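Local coordinates for protein L-threonine dehydrogenase (Flavobacterium frigidimaris, PDB 2YY7) that probably catalyses the NAD-dependent oxidation of the 3-hydroxyl of L-threonine, as an epimerase-like member of the short-chain dehydrogenase-reductases, at residues G123-K128 with Y134-P139; V189-K194 with K199-F204; Q287-E290 with K295-F298. One frame throughout, in Å; residues are numbered along the deposited sequence.

Contact 1 (G123-K128 with Y134-P139)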
# COMPACT_ATOMS: atom_id res chain seq x y z
N GLY A 123 -0.45 4.05 11.13
CA GLY A 123 -1.87 4.15 11.39
C GLY A 123 -2.25 3.97 12.84
O GLY A 123 -1.38 3.86 13.71
N PRO A 124 -3.56 3.89 13.14
CA PRO A 124 -4.15 3.73 14.47
C PRO A 124 -3.62 2.54 15.26
O PRO A 124 -3.57 2.56 16.49
CB PRO A 124 -5.65 3.56 14.18
CG PRO A 124 -5.84 4.28 12.88
CD PRO A 124 -4.62 3.86 12.10
N THR A 125 -3.22 1.50 14.54
CA THR A 125 -2.71 0.27 15.15
C THR A 125 -1.19 0.25 15.31
O THR A 125 -0.62 -0.75 15.76
CB THR A 125 -3.16 -0.95 14.32
OG1 THR A 125 -2.89 -0.71 12.93
CG2 THR A 125 -4.65 -1.20 14.50
N THR A 126 -0.53 1.34 14.93
CA THR A 126 0.92 1.43 15.03
C THR A 126 1.31 1.91 16.43
O THR A 126 0.73 2.87 16.93
CB THR A 126 1.49 2.45 14.03
OG1 THR A 126 1.18 2.03 12.69
CG2 THR A 126 2.99 2.58 14.19
N PRO A 127 2.28 1.24 17.08
CA PRO A 127 2.71 1.64 18.43
C PRO A 127 2.98 3.15 18.40
O PRO A 127 3.62 3.65 17.47
CB PRO A 127 3.99 0.83 18.64
CG PRO A 127 3.66 -0.45 17.93
CD PRO A 127 3.02 0.04 16.63
N LYS A 128 2.50 3.87 19.41
CA LYS A 128 2.65 5.32 19.42
C LYS A 128 3.96 5.92 19.93
O LYS A 128 4.28 7.07 19.62
CB LYS A 128 1.47 5.94 20.17
CG LYS A 128 0.13 5.32 19.78
CD LYS A 128 -1.05 6.22 20.07
CE LYS A 128 -1.30 7.18 18.92
NZ LYS A 128 -1.86 6.50 17.71
N TYR A 134 10.43 -1.30 11.47
CA TYR A 134 9.57 -2.36 10.96
C TYR A 134 8.45 -2.53 11.98
O TYR A 134 8.68 -2.97 13.10
CB TYR A 134 10.36 -3.66 10.82
CG TYR A 134 11.55 -3.55 9.89
CD1 TYR A 134 11.40 -3.58 8.51
CD2 TYR A 134 12.84 -3.40 10.40
CE1 TYR A 134 12.50 -3.47 7.65
CE2 TYR A 134 13.94 -3.29 9.56
CZ TYR A 134 13.77 -3.32 8.19
OH TYR A 134 14.86 -3.21 7.37
N THR A 135 7.23 -2.19 11.58
CA THR A 135 6.09 -2.28 12.49
C THR A 135 4.77 -2.35 11.72
O THR A 135 4.76 -2.47 10.50
CB THR A 135 6.06 -1.05 13.43
OG1 THR A 135 4.96 -1.15 14.34
CG2 THR A 135 5.92 0.24 12.62
N ILE A 136 3.67 -2.29 12.45
CA ILE A 136 2.34 -2.32 11.85
C ILE A 136 2.10 -0.99 11.13
O ILE A 136 2.42 0.07 11.67
CB ILE A 136 1.26 -2.52 12.94
CG1 ILE A 136 1.42 -3.91 13.57
CG2 ILE A 136 -0.13 -2.34 12.35
CD1 ILE A 136 0.53 -4.15 14.78
N MET A 137 1.54 -1.05 9.92
CA MET A 137 1.26 0.16 9.15
C MET A 137 -0.07 0.07 8.41
O MET A 137 -0.18 -0.58 7.38
CB MET A 137 2.40 0.44 8.15
CG MET A 137 3.77 0.61 8.79
SD MET A 137 5.02 1.33 7.69
CE MET A 137 5.37 -0.05 6.61
N GLU A 138 -1.09 0.74 8.94
CA GLU A 138 -2.40 0.74 8.31
C GLU A 138 -2.90 2.18 8.22
O GLU A 138 -3.83 2.56 8.92
CB GLU A 138 -3.39 -0.10 9.13
CG GLU A 138 -2.97 -1.56 9.30
CD GLU A 138 -4.04 -2.41 9.94
OE1 GLU A 138 -4.60 -2.01 10.99
OE2 GLU A 138 -4.33 -3.50 9.40
N PRO A 139 -2.27 2.99 7.36
CA PRO A 139 -2.65 4.39 7.18
C PRO A 139 -4.14 4.57 6.90
O PRO A 139 -4.72 3.85 6.09
CB PRO A 139 -1.77 4.86 6.02
CG PRO A 139 -1.49 3.59 5.27
CD PRO A 139 -1.23 2.61 6.38
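The hydroxyl of T126 bonds to the backbone of I136: OG1 of T126 donates to O of I136 at 2.5 Å, approaching 41° out of the carbonyl plane. The same oxygen accepts the amide of G123, whose N lies 3.0 Å from T126 OG1 in a nearly straight bond (167°), so one buried hydroxyl joins both ends of its own turn to the second segment. OG1 lies anti to the carbonyl carbon (chi1 -61°), and CG2, anti to the backbone N, faces the methyl of T135. A valine in place of T126 would probably leave the I136 carbonyl and the G123 amide without their shared partner. One residue earlier, OG1 of T125 donates to OE1 of E138 over 2.9 Å, reaching the carboxylate from above its plane, while CG2 of I136 lies 3.3 Å from T125 OG1.

Both segments belong to the long loop that follows strand 112-118 and precedes helix 142-161, in the Rossmann-type part of the chain; that helix carries K147, an NAD(+)-binding residue. Within the loop, residues 123-126 form a type I beta turn, with N of T126 bonded to O of G123 at 2.9 Å. CA of G123 makes a CA-H...O contact with O of E138, 3.5 Å away. Further out, M137 O is bonded by Q148 of the helix. R152 of the second subunit bonds P139 O, and Y134 of that subunit packs on T125 and E138.

Contact 2 (V189-K194 with K199-F204)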
# COMPACT_ATOMS: atom_id res chain seq x y z
N VAL A 189 4.12 25.60 12.51
CA VAL A 189 4.70 26.69 11.73
C VAL A 189 3.80 27.90 11.95
O VAL A 189 4.27 28.98 12.33
CB VAL A 189 4.73 26.34 10.22
CG1 VAL A 189 5.20 27.55 9.41
CG2 VAL A 189 5.67 25.16 9.99
N ASP A 190 2.50 27.72 11.75
CA ASP A 190 1.53 28.79 11.93
C ASP A 190 1.64 29.48 13.29
O ASP A 190 1.57 30.71 13.38
CB ASP A 190 0.11 28.23 11.76
CG ASP A 190 -0.20 27.83 10.33
OD1 ASP A 190 -1.26 27.20 10.12
OD2 ASP A 190 0.61 28.14 9.43
N ILE A 191 1.82 28.68 14.34
CA ILE A 191 1.92 29.20 15.70
C ILE A 191 2.99 30.29 15.80
O ILE A 191 2.85 31.23 16.59
CB ILE A 191 2.24 28.06 16.69
CG1 ILE A 191 2.09 28.56 18.13
CG2 ILE A 191 3.64 27.53 16.45
CD1 ILE A 191 2.22 27.46 19.17
N PHE A 192 4.05 30.17 15.01
CA PHE A 192 5.11 31.17 15.03
C PHE A 192 4.66 32.47 14.36
O PHE A 192 4.87 33.56 14.89
CB PHE A 192 6.38 30.63 14.35
CG PHE A 192 7.21 29.72 15.24
CD1 PHE A 192 8.05 30.26 16.21
CD2 PHE A 192 7.14 28.34 15.11
CE1 PHE A 192 8.81 29.43 17.04
CE2 PHE A 192 7.89 27.50 15.93
CZ PHE A 192 8.73 28.05 16.90
N TYR A 193 4.01 32.36 13.20
CA TYR A 193 3.55 33.55 12.51
C TYR A 193 2.49 34.32 13.29
O TYR A 193 2.52 35.56 13.33
CB TYR A 193 3.00 33.19 11.12
CG TYR A 193 4.09 32.84 10.13
CD1 TYR A 193 4.61 31.55 10.04
CD2 TYR A 193 4.65 33.82 9.30
CE1 TYR A 193 5.65 31.24 9.16
CE2 TYR A 193 5.69 33.52 8.43
CZ TYR A 193 6.19 32.23 8.37
OH TYR A 193 7.23 31.94 7.52
N LYS A 194 1.56 33.60 13.92
CA LYS A 194 0.50 34.23 14.69
C LYS A 194 1.00 34.76 16.03
O LYS A 194 0.50 35.77 16.53
CB LYS A 194 -0.65 33.25 14.93
CG LYS A 194 -1.30 32.71 13.66
CD LYS A 194 -1.89 33.82 12.82
CE LYS A 194 -2.52 33.25 11.56
NZ LYS A 194 -2.94 34.31 10.61
N LYS A 199 0.32 37.83 18.54
CA LYS A 199 0.62 37.57 19.94
C LYS A 199 -0.39 36.60 20.53
O LYS A 199 -0.55 36.52 21.75
CB LYS A 199 0.62 38.88 20.73
CG LYS A 199 1.92 39.17 21.43
CD LYS A 199 3.07 39.33 20.44
CE LYS A 199 2.89 40.57 19.56
NZ LYS A 199 4.08 40.80 18.69
N LYS A 200 -1.08 35.87 19.66
CA LYS A 200 -2.07 34.87 20.07
C LYS A 200 -2.31 33.92 18.90
O LYS A 200 -2.10 34.29 17.74
CB LYS A 200 -3.39 35.54 20.48
CG LYS A 200 -4.06 36.34 19.39
CD LYS A 200 -5.33 37.01 19.91
CE LYS A 200 -5.04 37.93 21.09
NZ LYS A 200 -6.27 38.60 21.61
N TYR A 201 -2.74 32.70 19.20
CA TYR A 201 -2.97 31.72 18.15
C TYR A 201 -4.10 30.75 18.50
O TYR A 201 -4.27 30.37 19.66
CB TYR A 201 -1.67 30.93 17.91
CG TYR A 201 -1.79 29.78 16.92
CD1 TYR A 201 -1.35 28.49 17.27
CD2 TYR A 201 -2.32 29.97 15.65
CE1 TYR A 201 -1.45 27.43 16.38
CE2 TYR A 201 -2.42 28.91 14.74
CZ TYR A 201 -1.98 27.64 15.11
OH TYR A 201 -2.09 26.58 14.24
N GLU A 202 -4.86 30.37 17.48
CA GLU A 202 -5.94 29.41 17.65
C GLU A 202 -5.46 28.14 16.94
O GLU A 202 -5.46 28.07 15.71
CB GLU A 202 -7.24 29.95 17.05
CG GLU A 202 -7.80 31.15 17.82
CD GLU A 202 -9.16 31.61 17.32
OE1 GLU A 202 -9.74 32.53 17.93
OE2 GLU A 202 -9.64 31.05 16.31
N CYS A 203 -5.05 27.17 17.74
CA CYS A 203 -4.51 25.89 17.26
C CYS A 203 -5.57 24.91 16.75
O CYS A 203 -6.61 24.73 17.39
CB CYS A 203 -3.72 25.25 18.40
SG CYS A 203 -2.62 23.91 17.93
N PHE A 204 -5.31 24.26 15.62
CA PHE A 204 -6.27 23.31 15.07
C PHE A 204 -6.10 21.86 15.57
O PHE A 204 -6.69 20.93 15.02
CB PHE A 204 -6.28 23.36 13.54
CG PHE A 204 -4.98 22.95 12.89
CD1 PHE A 204 -4.60 21.61 12.84
CD2 PHE A 204 -4.16 23.90 12.28
CE1 PHE A 204 -3.43 21.23 12.18
CE2 PHE A 204 -2.99 23.53 11.62
CZ PHE A 204 -2.62 22.19 11.57
O HOH W 1 -3.15 27.31 11.85
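D190, the first residue of the helical segment to touch the strand, lays its CB 3.7 Å from OH of Y201. Its carboxylate reaches the same hydroxyl through a water, which donates to D190 OD1 over 2.6 Å and lies 2.7 Å from Y201 OH. That water sits in the planes of both the Y201 and F204 rings, at their edges.

I191 then supplies the face contact. Its CA stands 3.9 Å from the centroid of the Y201 ring and 17° off the ring normal, a CH-pi geometry. Its side chain, with CG1 anti to the backbone N (chi1 -169°), crosses the ring at about a right angle and brings CG1 to 3.5 Å from CD1 of Y201. Beyond, I191 packs on I252 and I256 of helix 249-257.

At K194 the aliphatic chain takes over, with CG 3.5 Å from CD2 of Y201. K194 O accepts a weak, bent bond from N of K199, 2.9 Å away. K199, just past helix 187-197, leaves helical angles with a positive phi. Strand 200-203 then runs roughly antiparallel to segment 189-194 (154° between their directions) and pairs in parallel with strand 264-267.

Chemistry is thus divided along one tyrosine: carbon of I191 and K194 packs on the ring from the helix side, with the C203 amide nitrogen over the other face, which probably holds its rotation, while water tethers the hydroxyl end to D190.

Contact 3 (Q287-E290 with K295-F298)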
# COMPACT_ATOMS: atom_id res chain seq x y z
N GLN A 287 18.01 2.77 12.74
CA GLN A 287 18.60 2.25 11.51
C GLN A 287 19.24 3.36 10.67
O GLN A 287 20.29 3.16 10.06
CB GLN A 287 17.56 1.50 10.66
CG GLN A 287 17.24 0.08 11.13
CD GLN A 287 16.25 0.03 12.28
OE1 GLN A 287 15.81 -1.05 12.69
NE2 GLN A 287 15.88 1.19 12.81
N ALA A 288 18.61 4.52 10.65
CA ALA A 288 19.14 5.65 9.88
C ALA A 288 20.47 6.12 10.48
O ALA A 288 21.44 6.36 9.77
CB ALA A 288 18.14 6.80 9.87
N ARG A 289 20.50 6.24 11.81
CA ARG A 289 21.71 6.68 12.49
C ARG A 289 22.83 5.66 12.35
O ARG A 289 24.00 6.02 12.19
CB ARG A 289 21.40 6.95 13.97
CG ARG A 289 20.26 7.95 14.17
CD ARG A 289 20.02 8.33 15.63
NE ARG A 289 18.86 9.22 15.73
CZ ARG A 289 18.91 10.52 16.04
NH1 ARG A 289 20.07 11.11 16.30
NH2 ARG A 289 17.80 11.23 16.05
N GLU A 290 22.47 4.38 12.38
CA GLU A 290 23.45 3.30 12.26
C GLU A 290 23.95 3.09 10.83
O GLU A 290 25.15 2.95 10.60
CB GLU A 290 22.85 2.00 12.80
CG GLU A 290 23.64 0.74 12.49
CD GLU A 290 22.97 -0.52 13.02
OE1 GLU A 290 23.47 -1.63 12.74
OE2 GLU A 290 21.94 -0.40 13.72
N LYS A 295 22.06 12.18 12.26
CA LYS A 295 22.10 12.85 13.56
C LYS A 295 21.44 14.22 13.44
O LYS A 295 21.83 15.02 12.59
CB LYS A 295 23.55 12.99 14.06
CG LYS A 295 24.62 13.20 12.99
CD LYS A 295 24.48 14.51 12.23
CE LYS A 295 23.97 14.28 10.81
NZ LYS A 295 23.82 15.55 10.04
N HIS A 296 20.44 14.49 14.27
CA HIS A 296 19.75 15.77 14.24
C HIS A 296 20.50 16.79 15.09
O HIS A 296 21.24 16.41 16.00
CB HIS A 296 18.31 15.63 14.73
CG HIS A 296 18.19 15.28 16.18
ND1 HIS A 296 17.93 16.22 17.15
CD2 HIS A 296 18.28 14.09 16.83
CE1 HIS A 296 17.86 15.63 18.33
NE2 HIS A 296 18.07 14.34 18.16
N THR A 297 20.33 18.07 14.78
CA THR A 297 21.03 19.11 15.53
C THR A 297 20.11 20.02 16.34
O THR A 297 20.50 20.51 17.40
CB THR A 297 21.87 19.99 14.59
OG1 THR A 297 21.00 20.70 13.70
CG2 THR A 297 22.82 19.13 13.76
N PHE A 298 18.88 20.23 15.88
CA PHE A 298 17.94 21.10 16.59
C PHE A 298 16.93 20.41 17.48
O PHE A 298 16.34 19.39 17.11
CB PHE A 298 17.16 21.97 15.60
CG PHE A 298 18.00 22.97 14.86
CD1 PHE A 298 18.72 22.60 13.73
CD2 PHE A 298 18.06 24.29 15.29
CE1 PHE A 298 19.50 23.54 13.04
CE2 PHE A 298 18.83 25.24 14.60
CZ PHE A 298 19.56 24.85 13.48
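R289 and K295 have the nearest CA atoms of the two segments, 6.3 Å apart across the bend that follows helix 286-292. Only side-chain reach closes that separation. The R289 chain is extended from CG to NE (chi2 -175°) and carries its guanidinium to the loop, where NH2 comes to 3.0 Å from CD2 of H296 and NH1 to 3.5 Å from the same carbon. NH1 also lies 3.8 Å from CA of K295. Each flat group presents its edge: CD2 of H296 is near the guanidinium plane, CZ of R289 is in the plane of the imidazole, and the planes are turned 89° apart. This geometry is therefore neither a stack nor a cation-pi contact, and no hydrogen bond crosses between the segments.

Residues 295-298 form part of a surface loop linking helix 286-292 to helix 300-311, passing the start of helix 216-228. There D218 takes the T297 hydroxyl and the F298 amide, and the H296 side chain touches D218 too. The rotation of H296 about its CA-CB bond (chi1 67°) swings the imidazole so that its CD2 edge meets the guanidinium.

What steadies the arginine lies one helical turn back, where D285 forms a salt bridge with NE of R289. This acid probably offsets part of the positive charge brought close to the imidazole, while the K295 side chain turns its ammonium elsewhere.

In the fold
Contact 1 is largely buried and contact 3 lies at the surface, with contact 2 partly buried between these extremes. No helix or strand is shared among them: contact 1 folds one loop upon itself, contact 2 sets a helix against the strand after it, and contact 3 joins a helix to its following loop. Chemistry follows place: direct hydroxyl bonds inside 123-139, ring packing with a bridging water in 189-204, and a charged edge contact without hydrogen bonds in 287-298. Contact 1 alone meets the second subunit. It also touches contact 3, where Y134 CE2 lies 4.3 Å from Q287 OE1, whereas contact 2 stands apart, its nearest atoms about 10 Å from those of contact 3.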